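Local coordinates for siderophore-interacting protein (Aeromonas hydrophila, PDB 6K2L) that binds flavin-adenine dinucleotide and probably uses it to reduce ferric siderophores, releasing iron inside the bacterial cell, at residues L25-L30 against T84-R89; S193-A198 against W249-D254. The protein carries 1 engineered substitution. All blocks are in the same frame, centred on the assembly; numbering follows the deposited sequence.

Contact 1 (L25-L30 against T84-R89); sequences LRRICL and TIRAFR. With FAD (flavin-adenine dinucleotide), chain C.
Arg27 and Arg86 bring their guanidinium groups together on the antiparallel beta barrel of the FAD-binding domain. Strand 94-100 lies between strands 25-31 and 79-89 in the sheet, so the two segments meet through side chains alone. Arg27 NH2 stands 3.7 Å from Arg86 NE. The two guanidinium planes are turned 68° apart. Acidic side chains probably offset the two positive charges. Asp98 forms a salt bridge with Arg27 NE, and Glu156 forms one with Arg86 NH1. Asp98 also makes a long, weak ion pair with Arg86 NE. A water accepts from Arg27 NH2 at 2.8 Å and from Arg86 NH2 at 3.3 Å, bridging the pair.

Arg86 and Ala87 both face Asp96, a classic beta bulge in strand 79-89. Further along, Cys29 SG lies at the edge of the Arg89 guanidinium, 4.0 Å from NH2. The Arg89 chain bends at chi3 (-64°), which turns its end toward strand 25-31. Glu94 and Asp96 hold that end by salt bridges.

Thr84 begins the second segment at the flavin. Its N donates to FAD O4 at 3.2 Å. Its OG1 sits beside the backbone N (chi1 -57°) and donates to FAD N5 at 2.8 Å.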
ATOM      1  N   LEU A  25      18.086  -7.878   9.589  1.00 18.39           N
ATOM      2  CA  LEU A  25      16.776  -7.789   8.961  1.00 16.97           C
ATOM      3  C   LEU A  25      16.940  -8.222   7.511  1.00 13.94           C
ATOM      4  O   LEU A  25      17.595  -7.542   6.718  1.00 17.44           O
ATOM      5  CB  LEU A  25      16.194  -6.378   9.075  1.00 17.81           C
ATOM      6  CG  LEU A  25      14.677  -6.374   8.803  1.00 22.36           C
ATOM      7  CD1 LEU A  25      13.913  -7.123   9.911  1.00 14.40           C
ATOM      8  CD2 LEU A  25      14.110  -4.973   8.560  1.00 19.78           C
ATOM      9  N   ARG A  26      16.363  -9.357   7.166  1.00 16.09           N
ATOM     10  CA  ARG A  26      16.618  -9.995   5.880  1.00 18.09           C
ATOM     11  C   ARG A  26      15.330 -10.016   5.068  1.00 14.81           C
ATOM     12  O   ARG A  26      14.349 -10.637   5.480  1.00 13.33           O
ATOM     13  CB  ARG A  26      17.168 -11.407   6.089  1.00 13.48           C
ATOM     14  CG  ARG A  26      17.498 -12.119   4.799  1.00 18.63           C
ATOM     15  CD  ARG A  26      18.259 -13.403   5.058  1.00 16.52           C
ATOM     16  NE  ARG A  26      19.682 -13.100   5.205  1.00 22.16           N
ATOM     17  CZ  ARG A  26      20.540 -13.826   5.909  1.00 20.02           C
ATOM     18  NH1 ARG A  26      20.132 -14.931   6.522  1.00 23.12           N
ATOM     19  NH2 ARG A  26      21.805 -13.450   5.989  1.00 22.29           N
ATOM     20  N   ARG A  27      15.327  -9.320   3.937  1.00 16.87           N
ATOM     21  CA  ARG A  27      14.159  -9.213   3.063  1.00 14.88           C
ATOM     22  C   ARG A  27      14.210 -10.345   2.048  1.00 19.48           C
ATOM     23  O   ARG A  27      15.070 -10.352   1.152  1.00 17.85           O
ATOM     24  CB  ARG A  27      14.127  -7.865   2.342  1.00 17.09           C
ATOM     25  CG  ARG A  27      13.053  -7.756   1.248  1.00 18.74           C
ATOM     26  CD  ARG A  27      12.623  -6.291   1.003  1.00 19.07           C
ATOM     27  NE  ARG A  27      12.505  -5.584   2.273  1.00 21.68           N
ATOM     28  CZ  ARG A  27      12.818  -4.305   2.474  1.00 25.04           C
ATOM     29  NH1 ARG A  27      13.261  -3.551   1.467  1.00 25.20           N
ATOM     30  NH2 ARG A  27      12.684  -3.790   3.699  1.00 22.30           N
ATOM     31  N   ILE A  28      13.288 -11.295   2.176  1.00 14.85           N
ATOM     32  CA  ILE A  28      13.194 -12.433   1.279  1.00 11.54           C
ATOM     33  C   ILE A  28      12.037 -12.175   0.330  1.00 15.23           C
ATOM     34  O   ILE A  28      10.918 -11.874   0.762  1.00 14.39           O
ATOM     35  CB  ILE A  28      13.003 -13.736   2.059  1.00 12.66           C
ATOM     36  CG1 ILE A  28      14.255 -14.027   2.898  1.00 16.72           C
ATOM     37  CG2 ILE A  28      12.669 -14.829   1.111  1.00 14.15           C
ATOM     38  CD1 ILE A  28      14.074 -15.170   3.913  1.00 17.52           C
ATOM     39  N   CYS A  29      12.318 -12.228  -0.961  1.00 16.09           N
ATOM     40  CA  CYS A  29      11.327 -11.929  -1.980  1.00 16.00           C
ATOM     41  C   CYS A  29      10.870 -13.233  -2.606  1.00 17.30           C
ATOM     42  O   CYS A  29      11.682 -13.993  -3.134  1.00 16.71           O
ATOM     43  CB  CYS A  29      11.901 -11.001  -3.041  1.00 17.74           C
ATOM     44  SG  CYS A  29      10.823 -10.918  -4.473  1.00 25.52           S
ATOM     45  N   LEU A  30       9.582 -13.490  -2.542  1.00 15.31           N
ATOM     46  CA  LEU A  30       9.008 -14.755  -2.935  1.00 19.21           C
ATOM     47  C   LEU A  30       8.131 -14.531  -4.152  1.00 23.05           C
ATOM     48  O   LEU A  30       7.533 -13.467  -4.324  1.00 18.30           O
ATOM     49  CB  LEU A  30       8.201 -15.345  -1.796  1.00 17.44           C
ATOM     50  CG  LEU A  30       9.066 -15.653  -0.570  1.00 13.06           C
ATOM     51  CD1 LEU A  30       8.289 -15.319   0.670  1.00 17.87           C
ATOM     52  CD2 LEU A  30       9.415 -17.095  -0.583  1.00 14.08           C
ATOM     53  N   THR A  84       4.627 -10.705   8.584  1.00 14.41           N
ATOM     54  CA  THR A  84       4.036  -9.547   7.952  1.00  9.61           C
ATOM     55  C   THR A  84       4.381  -9.595   6.473  1.00 12.42           C
ATOM     56  O   THR A  84       5.523  -9.899   6.118  1.00 13.59           O
ATOM     57  CB  THR A  84       4.617  -8.290   8.590  1.00 15.44           C
ATOM     58  OG1 THR A  84       4.367  -8.348   9.998  1.00 11.88           O
ATOM     59  CG2 THR A  84       4.037  -6.978   7.959  1.00 12.97           C
ATOM     60  N   ILE A  85       3.396  -9.339   5.614  1.00 13.79           N
ATOM     61  CA  ILE A  85       3.663  -9.026   4.210  1.00 13.91           C
ATOM     62  C   ILE A  85       4.281  -7.636   4.173  1.00 10.51           C
ATOM     63  O   ILE A  85       3.568  -6.646   4.343  1.00 13.41           O
ATOM     64  CB  ILE A  85       2.389  -9.062   3.360  1.00 13.96           C
ATOM     65  CG1 ILE A  85       1.766 -10.457   3.359  1.00 17.49           C
ATOM     66  CG2 ILE A  85       2.710  -8.590   1.969  1.00 11.99           C
ATOM     67  CD1 ILE A  85       0.438 -10.538   2.607  1.00 19.52           C
ATOM     68  N   ARG A  86       5.602  -7.557   3.962  1.00 12.43           N
ATOM     69  CA  ARG A  86       6.291  -6.263   3.898  1.00 13.86           C
ATOM     70  C   ARG A  86       5.912  -5.484   2.642  1.00 15.48           C
ATOM     71  O   ARG A  86       5.596  -4.294   2.730  1.00 20.91           O
ATOM     72  CB  ARG A  86       7.812  -6.453   3.961  1.00 15.80           C
ATOM     73  CG  ARG A  86       8.634  -5.186   3.704  1.00 17.46           C
ATOM     74  CD  ARG A  86       8.510  -4.192   4.853  1.00 17.17           C
ATOM     75  NE  ARG A  86       9.166  -2.919   4.595  1.00 17.14           N
ATOM     76  CZ  ARG A  86       8.642  -1.969   3.827  1.00 24.75           C
ATOM     77  NH1 ARG A  86       7.465  -2.193   3.223  1.00 20.37           N
ATOM     78  NH2 ARG A  86       9.295  -0.813   3.644  1.00 18.51           N
ATOM     79  N   ALA A  87       5.932  -6.119   1.464  1.00 15.88           N
ATOM     80  CA  ALA A  87       5.403  -5.478   0.259  1.00 17.12           C
ATOM     81  C   ALA A  87       4.842  -6.537  -0.682  1.00 17.13           C
ATOM     82  O   ALA A  87       5.200  -7.707  -0.599  1.00 16.59           O
ATOM     83  CB  ALA A  87       6.472  -4.643  -0.460  1.00 12.99           C
ATOM     84  N   PHE A  88       3.967  -6.133  -1.595  1.00 17.82           N
ATOM     85  CA  PHE A  88       3.409  -7.080  -2.557  1.00 22.09           C
ATOM     86  C   PHE A  88       3.249  -6.384  -3.897  1.00 20.00           C
ATOM     87  O   PHE A  88       2.582  -5.353  -3.974  1.00 23.24           O
ATOM     88  CB  PHE A  88       2.063  -7.654  -2.084  1.00 21.83           C
ATOM     89  CG  PHE A  88       1.367  -8.485  -3.120  1.00 22.17           C
ATOM     90  CD1 PHE A  88       1.939  -9.664  -3.590  1.00 20.77           C
ATOM     91  CD2 PHE A  88       0.141  -8.078  -3.647  1.00 28.67           C
ATOM     92  CE1 PHE A  88       1.290 -10.422  -4.585  1.00 29.59           C
ATOM     93  CE2 PHE A  88      -0.519  -8.833  -4.634  1.00 25.73           C
ATOM     94  CZ  PHE A  88       0.056  -9.997  -5.113  1.00 27.45           C
ATOM     95  N   ARG A  89       3.859  -6.947  -4.947  1.00 25.75           N
ATOM     96  CA  ARG A  89       3.824  -6.407  -6.313  1.00 26.89           C
ATOM     97  C   ARG A  89       3.125  -7.429  -7.208  1.00 26.45           C
ATOM     98  O   ARG A  89       3.738  -8.404  -7.666  1.00 28.83           O
ATOM     99  CB  ARG A  89       5.238  -6.088  -6.807  1.00 22.97           C
ATOM    100  CG  ARG A  89       5.901  -4.967  -6.014  1.00 26.01           C
ATOM    101  CD  ARG A  89       7.370  -4.755  -6.392  1.00 30.84           C
ATOM    102  NE  ARG A  89       8.225  -5.899  -6.083  1.00 28.08           N
ATOM    103  CZ  ARG A  89       8.835  -6.092  -4.910  1.00 28.28           C
ATOM    104  NH1 ARG A  89       8.670  -5.226  -3.913  1.00 24.02           N
ATOM    105  NH2 ARG A  89       9.613  -7.158  -4.727  1.00 26.40           N
TER
HETATM  106  PA  FAD C 301      10.643 -19.562  17.635  1.00 13.84           P
HETATM  107  O1A FAD C 301      10.769 -21.001  17.245  1.00 21.17           O
HETATM  108  O2A FAD C 301       9.211 -19.032  17.789  1.00 13.73           O
HETATM  109  O5B FAD C 301      11.342 -19.181  19.048  1.00 23.40           O
HETATM  110  C5B FAD C 301      12.677 -19.619  19.377  1.00 18.13           C
HETATM  111  C4B FAD C 301      13.319 -18.745  20.435  1.00 20.30           C
HETATM  112  O4B FAD C 301      13.819 -17.525  19.840  1.00 27.23           O
HETATM  113  C3B FAD C 301      12.444 -18.299  21.604  1.00 25.75           C
HETATM  114  O3B FAD C 301      13.218 -18.241  22.801  1.00 26.83           O
HETATM  115  C2B FAD C 301      11.961 -16.912  21.159  1.00 23.87           C
HETATM  116  O2B FAD C 301      11.648 -16.011  22.219  1.00 20.74           O
HETATM  117  C1B FAD C 301      13.177 -16.391  20.401  1.00 20.86           C
HETATM  118  N9A FAD C 301      12.831 -15.526  19.301  1.00 19.84           N
HETATM  119  C8A FAD C 301      11.795 -15.694  18.417  1.00 20.47           C
HETATM  120  N7A FAD C 301      11.733 -14.771  17.484  1.00 19.11           N
HETATM  121  C5A FAD C 301      12.814 -13.949  17.771  1.00 20.24           C
HETATM  122  C6A FAD C 301      13.307 -12.785  17.153  1.00 19.81           C
HETATM  123  N6A FAD C 301      12.769 -12.252  16.054  1.00 14.34           N
HETATM  124  N1A FAD C 301      14.402 -12.197  17.699  1.00 20.93           N
HETATM  125  C2A FAD C 301      14.947 -12.744  18.790  1.00 22.86           C
HETATM  126  N3A FAD C 301      14.574 -13.846  19.452  1.00 25.42           N
HETATM  127  C4A FAD C 301      13.500 -14.406  18.885  1.00 19.38           C
HETATM  128  N1  FAD C 301       8.689 -11.608  13.029  1.00 10.72           N
HETATM  129  C2  FAD C 301       9.509 -11.222  12.006  1.00 13.28           C
HETATM  130  O2  FAD C 301      10.715 -11.480  12.005  1.00 13.02           O
HETATM  131  N3  FAD C 301       8.991 -10.508  10.938  1.00 13.53           N
HETATM  132  C4  FAD C 301       7.682 -10.123  10.779  1.00 14.20           C
HETATM  133  O4  FAD C 301       7.339  -9.495   9.777  1.00 13.07           O
HETATM  134  C4X FAD C 301       6.812 -10.550  11.861  1.00 15.22           C
HETATM  135  N5  FAD C 301       5.524 -10.232  11.790  1.00 13.46           N
HETATM  136  C5X FAD C 301       4.708 -10.629  12.820  1.00 11.97           C
HETATM  137  C6  FAD C 301       3.364 -10.284  12.773  1.00 10.76           C
HETATM  138  C7  FAD C 301       2.494 -10.637  13.801  1.00 13.60           C
HETATM  139  C7M FAD C 301       1.038 -10.262  13.695  1.00 12.29           C
HETATM  140  C8  FAD C 301       2.978 -11.387  14.891  1.00 15.68           C
HETATM  141  C8M FAD C 301       2.061 -11.831  16.004  1.00 13.78           C
HETATM  142  C9  FAD C 301       4.321 -11.748  14.931  1.00 13.08           C
HETATM  143  C9A FAD C 301       5.189 -11.369  13.916  1.00 11.46           C
HETATM  144  N10 FAD C 301       6.561 -11.688  13.959  1.00 13.34           N
HETATM  145  C10 FAD C 301       7.410 -11.281  12.948  1.00 12.55           C
HETATM  146  C1' FAD C 301       7.119 -12.430  15.105  1.00 16.35           C
HETATM  147  C2' FAD C 301       7.530 -13.869  14.787  1.00 15.71           C
HETATM  148  O2' FAD C 301       6.391 -14.714  14.590  1.00 10.66           O
HETATM  149  C3' FAD C 301       8.370 -14.399  15.952  1.00 17.04           C
HETATM  150  O3' FAD C 301       9.647 -13.767  15.908  1.00 14.55           O
HETATM  151  C4' FAD C 301       8.562 -15.915  15.962  1.00 16.29           C
HETATM  152  O4' FAD C 301       8.822 -16.332  17.305  1.00 18.02           O
HETATM  153  C5' FAD C 301       9.674 -16.338  15.026  1.00 14.97           C
HETATM  154  O5' FAD C 301       9.700 -17.775  14.942  1.00 18.37           O
HETATM  155  P   FAD C 301      11.057 -18.579  15.000  1.00 15.31           P
HETATM  156  O1P FAD C 301      10.725 -19.990  14.496  1.00 19.47           O
HETATM  157  O2P FAD C 301      12.138 -17.902  14.286  1.00 16.45           O
HETATM  158  O3P FAD C 301      11.380 -18.644  16.564  1.00 18.31           O
HETATM  159  O   HOH W   1      12.449  -1.099   4.529  1.00 31.54           O

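Contact 2 (S193-A198 against W249-D254); sequences SPEETA and WRHGKD. With FAD (flavin-adenine dinucleotide), chain C.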
ATOM      1  N   SER A 193      18.969  -4.778  24.391  1.00 32.67           N
ATOM      2  CA  SER A 193      18.466  -6.133  24.373  1.00 29.99           C
ATOM      3  C   SER A 193      17.001  -6.137  24.802  1.00 33.48           C
ATOM      4  O   SER A 193      16.540  -5.177  25.434  1.00 33.57           O
ATOM      5  CB  SER A 193      19.331  -6.990  25.292  1.00 31.09           C
ATOM      6  OG  SER A 193      18.610  -8.067  25.852  1.00 40.50           O
ATOM      7  N   PRO A 194      16.231  -7.182  24.454  1.00 27.06           N
ATOM      8  CA  PRO A 194      14.788  -7.151  24.761  1.00 32.09           C
ATOM      9  C   PRO A 194      14.490  -6.975  26.232  1.00 35.10           C
ATOM     10  O   PRO A 194      13.366  -6.583  26.576  1.00 33.69           O
ATOM     11  CB  PRO A 194      14.281  -8.505  24.244  1.00 28.45           C
ATOM     12  CG  PRO A 194      15.203  -8.840  23.174  1.00 30.18           C
ATOM     13  CD  PRO A 194      16.566  -8.359  23.641  1.00 28.73           C
ATOM     14  N   GLU A 195      15.465  -7.249  27.107  1.00 36.91           N
ATOM     15  CA  GLU A 195      15.295  -6.995  28.531  1.00 40.52           C
ATOM     16  C   GLU A 195      15.275  -5.509  28.825  1.00 34.67           C
ATOM     17  O   GLU A 195      14.555  -5.064  29.731  1.00 38.47           O
ATOM     18  CB  GLU A 195      16.415  -7.680  29.327  1.00 35.70           C
ATOM     19  CG  GLU A 195      16.224  -9.209  29.451  1.00 55.62           C
ATOM     20  CD  GLU A 195      17.530 -10.022  29.301  1.00 64.76           C
ATOM     21  OE1 GLU A 195      18.071 -10.497  30.341  1.00 55.59           O
ATOM     22  OE2 GLU A 195      18.006 -10.187  28.139  1.00 59.16           O
ATOM     23  N   GLU A 196      16.033  -4.734  28.053  1.00 33.33           N
ATOM     24  CA  GLU A 196      16.317  -3.335  28.370  1.00 35.49           C
ATOM     25  C   GLU A 196      15.272  -2.415  27.726  1.00 29.88           C
ATOM     26  O   GLU A 196      15.560  -1.631  26.826  1.00 34.43           O
ATOM     27  CB  GLU A 196      17.739  -2.991  27.928  1.00 36.91           C
ATOM     28  CG  GLU A 196      18.726  -4.179  28.025  1.00 42.73           C
ATOM     29  CD  GLU A 196      20.201  -3.832  27.716  1.00 48.04           C
ATOM     30  OE1 GLU A 196      20.520  -3.440  26.565  1.00 39.16           O
ATOM     31  OE2 GLU A 196      21.047  -3.974  28.633  1.00 56.83           O
ATOM     32  N   THR A 197      14.034  -2.507  28.222  1.00 25.00           N
ATOM     33  CA  THR A 197      12.941  -1.716  27.671  1.00 24.20           C
ATOM     34  C   THR A 197      12.748  -0.385  28.381  1.00 28.29           C
ATOM     35  O   THR A 197      12.115   0.520  27.818  1.00 23.31           O
ATOM     36  CB  THR A 197      11.614  -2.472  27.750  1.00 28.73           C
ATOM     37  OG1 THR A 197      11.272  -2.697  29.129  1.00 28.90           O
ATOM     38  CG2 THR A 197      11.691  -3.804  27.010  1.00 31.19           C
ATOM     39  N   ALA A 198      13.260  -0.254  29.602  1.00 31.80           N
ATOM     40  CA  ALA A 198      12.920   0.904  30.422  1.00 28.51           C
ATOM     41  C   ALA A 198      13.273   2.237  29.774  1.00 26.64           C
ATOM     42  O   ALA A 198      12.440   3.153  29.863  1.00 28.28           O
ATOM     43  CB  ALA A 198      13.566   0.787  31.808  1.00 31.33           C
ATOM     44  N   TRP A 249       6.108 -11.624  19.917  1.00 16.99           N
ATOM     45  CA  TRP A 249       6.831 -12.747  20.512  1.00 18.75           C
ATOM     46  C   TRP A 249       7.172 -12.401  21.957  1.00 24.15           C
ATOM     47  O   TRP A 249       6.865 -11.311  22.453  1.00 23.13           O
ATOM     48  CB  TRP A 249       8.108 -13.081  19.744  1.00 17.38           C
ATOM     49  CG  TRP A 249       9.147 -11.986  19.758  1.00 18.19           C
ATOM     50  CD1 TRP A 249       9.054 -10.755  19.167  1.00 17.58           C
ATOM     51  CD2 TRP A 249      10.441 -12.026  20.385  1.00 20.21           C
ATOM     52  NE1 TRP A 249      10.210 -10.032  19.381  1.00 16.94           N
ATOM     53  CE2 TRP A 249      11.074 -10.790  20.121  1.00 19.41           C
ATOM     54  CE3 TRP A 249      11.128 -12.988  21.135  1.00 19.67           C
ATOM     55  CZ2 TRP A 249      12.357 -10.491  20.590  1.00 21.01           C
ATOM     56  CZ3 TRP A 249      12.401 -12.688  21.605  1.00 20.14           C
ATOM     57  CH2 TRP A 249      13.004 -11.451  21.327  1.00 20.28           C
ATOM     58  N   ARG A 250       7.820 -13.341  22.634  1.00 28.78           N
ATOM     59  CA  ARG A 250       8.163 -13.173  24.041  1.00 24.82           C
ATOM     60  C   ARG A 250       9.554 -13.742  24.255  1.00 23.45           C
ATOM     61  O   ARG A 250       9.794 -14.914  23.958  1.00 20.48           O
ATOM     62  CB  ARG A 250       7.147 -13.863  24.941  1.00 24.79           C
ATOM     63  CG  ARG A 250       7.405 -13.602  26.405  1.00 33.71           C
ATOM     64  CD  ARG A 250       6.188 -13.932  27.238  1.00 42.52           C
ATOM     65  NE  ARG A 250       6.402 -13.725  28.671  1.00 42.83           N
ATOM     66  CZ  ARG A 250       5.533 -14.094  29.614  1.00 46.34           C
ATOM     67  NH1 ARG A 250       4.392 -14.693  29.276  1.00 42.56           N
ATOM     68  NH2 ARG A 250       5.803 -13.870  30.896  1.00 45.86           N
ATOM     69  N   HIS A 251      10.465 -12.890  24.729  1.00 26.53           N
ATOM     70  CA  HIS A 251      11.838 -13.276  25.032  1.00 27.87           C
ATOM     71  C   HIS A 251      11.894 -14.585  25.817  1.00 31.49           C
ATOM     72  O   HIS A 251      11.297 -14.700  26.894  1.00 25.54           O
ATOM     73  CB  HIS A 251      12.496 -12.146  25.820  1.00 33.35           C
ATOM     74  CG  HIS A 251      13.964 -12.329  26.045  1.00 37.34           C
ATOM     75  ND1 HIS A 251      14.757 -13.098  25.221  1.00 37.25           N
ATOM     76  CD2 HIS A 251      14.787 -11.812  26.989  1.00 41.56           C
ATOM     77  CE1 HIS A 251      16.004 -13.059  25.653  1.00 41.93           C
ATOM     78  NE2 HIS A 251      16.050 -12.280  26.722  1.00 54.84           N
ATOM     79  N   GLY A 252      12.588 -15.578  25.246  1.00 25.98           N
ATOM     80  CA  GLY A 252      12.800 -16.862  25.888  1.00 26.42           C
ATOM     81  C   GLY A 252      11.721 -17.905  25.662  1.00 27.13           C
ATOM     82  O   GLY A 252      11.799 -18.993  26.245  1.00 33.53           O
ATOM     83  N   LYS A 253      10.704 -17.616  24.860  1.00 27.33           N
ATOM     84  CA  LYS A 253       9.628 -18.567  24.633  1.00 30.94           C
ATOM     85  C   LYS A 253       9.455 -18.746  23.135  1.00 28.20           C
ATOM     86  O   LYS A 253       9.369 -17.760  22.396  1.00 25.81           O
ATOM     87  CB  LYS A 253       8.310 -18.109  25.271  1.00 26.33           C
ATOM     88  CG  LYS A 253       8.412 -17.752  26.736  1.00 34.67           C
ATOM     89  CD  LYS A 253       7.191 -18.280  27.502  1.00 42.84           C
ATOM     90  CE  LYS A 253       5.896 -17.722  26.874  1.00 39.94           C
ATOM     91  NZ  LYS A 253       4.712 -18.627  27.019  1.00 35.55           N
ATOM     92  N   ASP A 254       9.432 -19.997  22.690  1.00 23.10           N
ATOM     93  CA  ASP A 254       9.100 -20.249  21.305  1.00 23.58           C
ATOM     94  C   ASP A 254       7.592 -20.045  21.088  1.00 28.54           C
ATOM     95  O   ASP A 254       6.802 -19.902  22.040  1.00 25.97           O
ATOM     96  CB  ASP A 254       9.556 -21.653  20.902  1.00 24.90           C
ATOM     97  CG  ASP A 254       9.167 -22.716  21.934  1.00 34.33           C
ATOM     98  OD1 ASP A 254       7.960 -22.913  22.181  1.00 33.86           O
ATOM     99  OD2 ASP A 254      10.076 -23.361  22.504  1.00 46.11           O
TER
HETATM  100  PA  FAD C 301      10.643 -19.562  17.635  1.00 13.84           P
HETATM  101  O1A FAD C 301      10.769 -21.001  17.245  1.00 21.17           O
HETATM  102  O2A FAD C 301       9.211 -19.032  17.789  1.00 13.73           O
HETATM  103  O5B FAD C 301      11.342 -19.181  19.048  1.00 23.40           O
HETATM  104  C5B FAD C 301      12.677 -19.619  19.377  1.00 18.13           C
HETATM  105  C4B FAD C 301      13.319 -18.745  20.435  1.00 20.30           C
HETATM  106  O4B FAD C 301      13.819 -17.525  19.840  1.00 27.23           O
HETATM  107  C3B FAD C 301      12.444 -18.299  21.604  1.00 25.75           C
HETATM  108  O3B FAD C 301      13.218 -18.241  22.801  1.00 26.83           O
HETATM  109  C2B FAD C 301      11.961 -16.912  21.159  1.00 23.87           C
HETATM  110  O2B FAD C 301      11.648 -16.011  22.219  1.00 20.74           O
HETATM  111  C1B FAD C 301      13.177 -16.391  20.401  1.00 20.86           C
HETATM  112  N9A FAD C 301      12.831 -15.526  19.301  1.00 19.84           N
HETATM  113  C8A FAD C 301      11.795 -15.694  18.417  1.00 20.47           C
HETATM  114  N7A FAD C 301      11.733 -14.771  17.484  1.00 19.11           N
HETATM  115  C5A FAD C 301      12.814 -13.949  17.771  1.00 20.24           C
HETATM  116  C6A FAD C 301      13.307 -12.785  17.153  1.00 19.81           C
HETATM  117  N6A FAD C 301      12.769 -12.252  16.054  1.00 14.34           N
HETATM  118  N1A FAD C 301      14.402 -12.197  17.699  1.00 20.93           N
HETATM  119  C2A FAD C 301      14.947 -12.744  18.790  1.00 22.86           C
HETATM  120  N3A FAD C 301      14.574 -13.846  19.452  1.00 25.42           N
HETATM  121  C4A FAD C 301      13.500 -14.406  18.885  1.00 19.38           C
HETATM  122  N1  FAD C 301       8.689 -11.608  13.029  1.00 10.72           N
HETATM  123  C2  FAD C 301       9.509 -11.222  12.006  1.00 13.28           C
HETATM  124  O2  FAD C 301      10.715 -11.480  12.005  1.00 13.02           O
HETATM  125  N3  FAD C 301       8.991 -10.508  10.938  1.00 13.53           N
HETATM  126  C4  FAD C 301       7.682 -10.123  10.779  1.00 14.20           C
HETATM  127  O4  FAD C 301       7.339  -9.495   9.777  1.00 13.07           O
HETATM  128  C4X FAD C 301       6.812 -10.550  11.861  1.00 15.22           C
HETATM  129  N5  FAD C 301       5.524 -10.232  11.790  1.00 13.46           N
HETATM  130  C5X FAD C 301       4.708 -10.629  12.820  1.00 11.97           C
HETATM  131  C6  FAD C 301       3.364 -10.284  12.773  1.00 10.76           C
HETATM  132  C7  FAD C 301       2.494 -10.637  13.801  1.00 13.60           C
HETATM  133  C7M FAD C 301       1.038 -10.262  13.695  1.00 12.29           C
HETATM  134  C8  FAD C 301       2.978 -11.387  14.891  1.00 15.68           C
HETATM  135  C8M FAD C 301       2.061 -11.831  16.004  1.00 13.78           C
HETATM  136  C9  FAD C 301       4.321 -11.748  14.931  1.00 13.08           C
HETATM  137  C9A FAD C 301       5.189 -11.369  13.916  1.00 11.46           C
HETATM  138  N10 FAD C 301       6.561 -11.688  13.959  1.00 13.34           N
HETATM  139  C10 FAD C 301       7.410 -11.281  12.948  1.00 12.55           C
HETATM  140  C1' FAD C 301       7.119 -12.430  15.105  1.00 16.35           C
HETATM  141  C2' FAD C 301       7.530 -13.869  14.787  1.00 15.71           C
HETATM  142  O2' FAD C 301       6.391 -14.714  14.590  1.00 10.66           O
HETATM  143  C3' FAD C 301       8.370 -14.399  15.952  1.00 17.04           C
HETATM  144  O3' FAD C 301       9.647 -13.767  15.908  1.00 14.55           O
HETATM  145  C4' FAD C 301       8.562 -15.915  15.962  1.00 16.29           C
HETATM  146  O4' FAD C 301       8.822 -16.332  17.305  1.00 18.02           O
HETATM  147  C5' FAD C 301       9.674 -16.338  15.026  1.00 14.97           C
HETATM  148  O5' FAD C 301       9.700 -17.775  14.942  1.00 18.37           O
HETATM  149  P   FAD C 301      11.057 -18.579  15.000  1.00 15.31           P
HETATM  150  O1P FAD C 301      10.725 -19.990  14.496  1.00 19.47           O
HETATM  151  O2P FAD C 301      12.138 -17.902  14.286  1.00 16.45           O
HETATM  152  O3P FAD C 301      11.380 -18.644  16.564  1.00 18.31           O
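Pro194 packs against two rings of the other loop, those of His251 and Trp249. Pro194 CB lies over one face of the imidazole, offset toward the rim, and is 4.2 Å from His251 CG. The apolar contact is with Trp249. Pro194 CG comes within 3.9 Å of Trp249 CH2, and the two side chains cross at about a right angle.

One polar bond joins the loops. His251 NE2 donates to Glu195 OE2 at 3.2 Å. The bond is bent, with an angle of 139° at the hydrogen. The histidine meets the oxygen from above the carboxylate plane, and the carboxylate and imidazole planes are 46° apart. Ser193 OG gives the same OE2 a weak second bond. Glu195 CG lies beside the backbone N (chi1 -76°), and the bend at chi2 brings the carboxylate to the imidazole edge.

The second loop also holds the cofactor. The Trp249 ring lies against the adenine, with CZ3 3.3 Å from FAD N3A. A hydrogen bond from Trp249 NE1 to Asp144 helps fix the indole. The adenosine ribose is gripped by the type II turn from Arg250 to Lys253. FAD O2B donates to Arg250 O at 2.8 Å, and the N atoms of Gly252 and Lys253 each give it a weak bond. The turn places Gly252 at positive phi, which glycine takes easily.

Segment 193-198 holds a type I turn from Ser193 to Glu196 and leads from strand 185-191, at one border of the parallel sheet, into helix 198-205. Segment 249-254 follows strand 243-245 at the other border. It ends at Asp254, the N-cap of helix 255-266, whose OD1 accepts from Ala257 N.

How the contacts relate
From the N terminus, the chain first runs through the barrel. Contact 1 closes the loop from strand 25-31 to strand 79-89, with strand 46-51 in between. Strands 94-100 and 120-123 complete the barrel before the chain enters the parallel sheet. Contact 2 closes a later loop, from the turn after strand 185-191 to the segment before helix 255-266. The contacts are in series and neither nest nor cross. The centres of contact 1 and contact 2 are about 24 Å apart. FAD spans the gap. Contact 1 reaches its flavin end from the barrel, while contact 2 holds its adenosine end beside the parallel sheet. The cofactor thus touches both family regions.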